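Esterase (Alcaligenes sp., PDB 1QLW) probably hydrolyses carboxylic esters, as a bacterial esterase of the alpha/beta hydrolase fold. Local coordinates at residues G19-G24 with S191-K196. Residues are numbered along the deposited sequence; the frame is centred on the assembly and turned at random.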
ATOM      1  N   GLY A  19      -8.582  -9.853   4.175  1.00 13.15           N
ATOM      2  CA  GLY A  19      -7.606 -10.371   3.232  1.00 13.38           C
ATOM      3  C   GLY A  19      -7.268  -9.322   2.185  1.00 12.32           C
ATOM      4  O   GLY A  19      -7.716  -8.169   2.230  1.00 11.99           O
ATOM      5  N   SER A  20      -6.530  -9.789   1.195  1.00 12.51           N
ATOM      6  CA  SER A  20      -6.023  -8.955   0.127  1.00 12.70           C
ATOM      7  C   SER A  20      -5.903  -9.770  -1.147  1.00 12.49           C
ATOM      8  O   SER A  20      -5.615 -10.979  -1.077  1.00 13.91           O
ATOM      9  CB  SER A  20      -4.587  -8.479   0.457  1.00 15.82           C
ATOM     10  OG  SER A  20      -4.569  -7.803   1.680  1.00 17.30           O
ATOM     11  N   PHE A  21      -6.088  -9.110  -2.282  1.00 12.73           N
ATOM     12  CA  PHE A  21      -5.938  -9.770  -3.572  1.00 12.73           C
ATOM     13  C   PHE A  21      -5.739  -8.668  -4.621  1.00 11.86           C
ATOM     14  O   PHE A  21      -5.848  -7.481  -4.294  1.00 13.17           O
ATOM     15  CB  PHE A  21      -7.121 -10.663  -3.924  1.00 13.24           C
ATOM     16  CG  PHE A  21      -8.461  -9.993  -3.964  1.00 13.69           C
ATOM     17  CD1 PHE A  21      -9.244  -9.869  -2.824  1.00 15.82           C
ATOM     18  CD2 PHE A  21      -8.958  -9.443  -5.130  1.00 15.38           C
ATOM     19  CE1 PHE A  21     -10.494  -9.276  -2.865  1.00 17.01           C
ATOM     20  CE2 PHE A  21     -10.196  -8.824  -5.189  1.00 16.84           C
ATOM     21  CZ  PHE A  21     -10.961  -8.748  -4.049  1.00 15.92           C
ATOM     22  N   PHE A  22      -5.481  -9.097  -5.847  1.00 12.20           N
ATOM     23  CA  PHE A  22      -5.356  -8.159  -6.944  1.00 12.03           C
ATOM     24  C   PHE A  22      -6.386  -8.461  -8.010  1.00 12.85           C
ATOM     25  O   PHE A  22      -6.824  -9.602  -8.192  1.00 14.78           O
ATOM     26  CB  PHE A  22      -3.962  -8.249  -7.610  1.00 12.74           C
ATOM     27  CG  PHE A  22      -2.923  -7.589  -6.745  1.00 12.32           C
ATOM     28  CD1 PHE A  22      -2.366  -8.236  -5.647  1.00 13.34           C
ATOM     29  CD2 PHE A  22      -2.501  -6.293  -7.020  1.00 13.12           C
ATOM     30  CE1 PHE A  22      -1.454  -7.577  -4.847  1.00 15.21           C
ATOM     31  CE2 PHE A  22      -1.568  -5.652  -6.241  1.00 14.08           C
ATOM     32  CZ  PHE A  22      -1.041  -6.299  -5.139  1.00 15.06           C
ATOM     33  N   VAL A  23      -6.771  -7.416  -8.738  1.00 12.74           N
ATOM     34  CA  VAL A  23      -7.678  -7.530  -9.863  1.00 13.32           C
ATOM     35  C   VAL A  23      -6.944  -7.075 -11.126  1.00 13.13           C
ATOM     36  O   VAL A  23      -6.305  -6.027 -11.168  1.00 14.70           O
ATOM     37  CB  VAL A  23      -8.905  -6.620  -9.665  1.00 14.24           C
ATOM     38  CG1 VAL A  23      -9.793  -6.638 -10.887  1.00 14.87           C
ATOM     39  CG2 VAL A  23      -9.625  -7.054  -8.396  1.00 15.79           C
ATOM     40  N   GLY A  24      -7.061  -7.890 -12.178  1.00 14.25           N
ATOM     41  CA  GLY A  24      -6.592  -7.475 -13.482  1.00 15.18           C
ATOM     42  C   GLY A  24      -5.087  -7.548 -13.655  1.00 15.13           C
ATOM     43  O   GLY A  24      -4.373  -8.346 -13.041  1.00 17.01           O
ATOM     44  N   SER A 191     -14.845  -2.746 -12.678  1.00 12.94           N
ATOM     45  CA  SER A 191     -15.915  -3.588 -13.216  1.00 12.88           C
ATOM     46  C   SER A 191     -15.657  -5.045 -12.849  1.00 13.42           C
ATOM     47  O   SER A 191     -16.559  -5.743 -12.395  1.00 14.13           O
ATOM     48  CB  SER A 191     -15.999  -3.444 -14.728  1.00 14.84           C
ATOM     49  OG  SER A 191     -16.887  -4.403 -15.270  1.00 16.20           O
ATOM     50  N   LYS A 192     -14.412  -5.511 -13.025  1.00 13.11           N
ATOM     51  CA  LYS A 192     -14.109  -6.892 -12.643  1.00 14.35           C
ATOM     52  C   LYS A 192     -14.421  -7.109 -11.181  1.00 14.12           C
ATOM     53  O   LYS A 192     -14.955  -8.160 -10.808  1.00 15.53           O
ATOM     54  CB  LYS A 192     -12.641  -7.183 -12.946  1.00 15.14           C
ATOM     55  CG  LYS A 192     -12.340  -7.257 -14.433  1.00 18.28           C
ATOM     56  CD  LYS A 192     -10.857  -7.496 -14.705  1.00 21.20           C
ATOM     57  CE  LYS A 192     -10.678  -7.827 -16.187  1.00 26.47           C
ATOM     58  NZ  LYS A 192      -9.261  -8.099 -16.529  1.00 29.78           N
ATOM     59  N   LEU A 193     -14.038  -6.162 -10.310  1.00 13.19           N
ATOM     60  CA  LEU A 193     -14.322  -6.308  -8.890  1.00 13.73           C
ATOM     61  C   LEU A 193     -15.813  -6.327  -8.603  1.00 13.90           C
ATOM     62  O   LEU A 193     -16.301  -7.168  -7.841  1.00 15.00           O
ATOM     63  CB  LEU A 193     -13.631  -5.190  -8.111  1.00 13.31           C
ATOM     64  CG  LEU A 193     -13.844  -5.194  -6.594  1.00 13.95           C
ATOM     65  CD1 LEU A 193     -13.344  -6.464  -5.946  1.00 15.68           C
ATOM     66  CD2 LEU A 193     -13.208  -3.971  -5.948  1.00 16.18           C
ATOM     67  N   ALA A 194     -16.560  -5.401  -9.208  1.00 13.59           N
ATOM     68  CA  ALA A 194     -18.008  -5.363  -8.980  1.00 14.81           C
ATOM     69  C   ALA A 194     -18.678  -6.667  -9.392  1.00 15.52           C
ATOM     70  O   ALA A 194     -19.605  -7.140  -8.720  1.00 16.84           O
ATOM     71  CB  ALA A 194     -18.622  -4.169  -9.676  1.00 15.39           C
ATOM     72  N   ILE A 195     -18.251  -7.225 -10.518  1.00 15.89           N
ATOM     73  CA  ILE A 195     -18.814  -8.490 -11.005  1.00 17.58           C
ATOM     74  C   ILE A 195     -18.461  -9.605 -10.045  1.00 18.39           C
ATOM     75  O   ILE A 195     -19.296 -10.443  -9.702  1.00 20.37           O
ATOM     76  CB  ILE A 195     -18.332  -8.753 -12.437  1.00 18.39           C
ATOM     77  CG1 ILE A 195     -18.958  -7.719 -13.386  1.00 20.10           C
ATOM     78  CG2 ILE A 195     -18.660 -10.162 -12.897  1.00 20.88           C
ATOM     79  CD1 ILE A 195     -18.305  -7.679 -14.755  1.00 22.82           C
ATOM     80  N   LYS A 196     -17.226  -9.652  -9.568  1.00 17.55           N
ATOM     81  CA  LYS A 196     -16.777 -10.657  -8.616  1.00 19.61           C
ATOM     82  C   LYS A 196     -17.631 -10.611  -7.354  1.00 19.94           C
ATOM     83  O   LYS A 196     -18.026 -11.648  -6.822  1.00 23.17           O
ATOM     84  CB  LYS A 196     -15.308 -10.441  -8.236  1.00 20.63           C
ATOM     85  CG  LYS A 196     -14.773 -11.269  -7.087  1.00 23.11           C
ATOM     86  CD  LYS A 196     -13.340 -10.918  -6.720  1.00 26.64           C
ATOM     87  CE  LYS A 196     -12.774 -11.694  -5.552  1.00 29.97           C
ATOM     88  NZ  LYS A 196     -12.765 -13.162  -5.764  1.00 33.07           N
TER
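The ring of F21 is met by helix 185-197 from two directions, over a face by K196 and at an edge by L193. K196 runs alongside the ring in the reverse sense, and its CE sits 4.2 Å from the F21 ring centroid, 27° off the normal, which qualifies as a CH-pi contact. The K196 chain leaves the helix with chi1 at 170°, CG opposite the backbone N, and runs out over the F21 ring, bending only at its last torsion. That bend leaves K196 NZ 5.2 Å from the F21 ring centroid, so any cation-pi attraction is weak at most. L193 instead crosses the phenylalanine at about a right angle and places CD1 in the ring plane, 3.8 Å from F21 CZ. An alanine at F21 would remove the surface shared by both partners, and would probably leave the aliphatic part of K196 without its aromatic support and L193 CD1 without its edge contact.

Two residues along, V23 CG1 lies 3.6 Å from K192 CB, the closest approach between the segments. The valine and the lysine pass in opposite directions, and the extended K192 chain carries NZ to within 4.1 Å of G24 CA. V23 CG2 faces L193 CB more loosely, at 4.4 Å. No hydrogen bond links the segments; the evidence is for apolar packing, burying 239 Å² in total. The axes of strand 19-23 and helix 191-196 come within 9.5 Å, their N-to-C directions at 124°.

On the strand, S20 hydrogen-bonds the second subunit, through OG to its E79 and through N to its T80, which places this helix-strand contact beside the dimer interface. Strand 13-23 pairs antiparallel with strand 43-57, where F21 and V23 also touch V52. Through these same two side chains helix 185-197 lies against the antiparallel part of the alpha/beta hydrolase sheet.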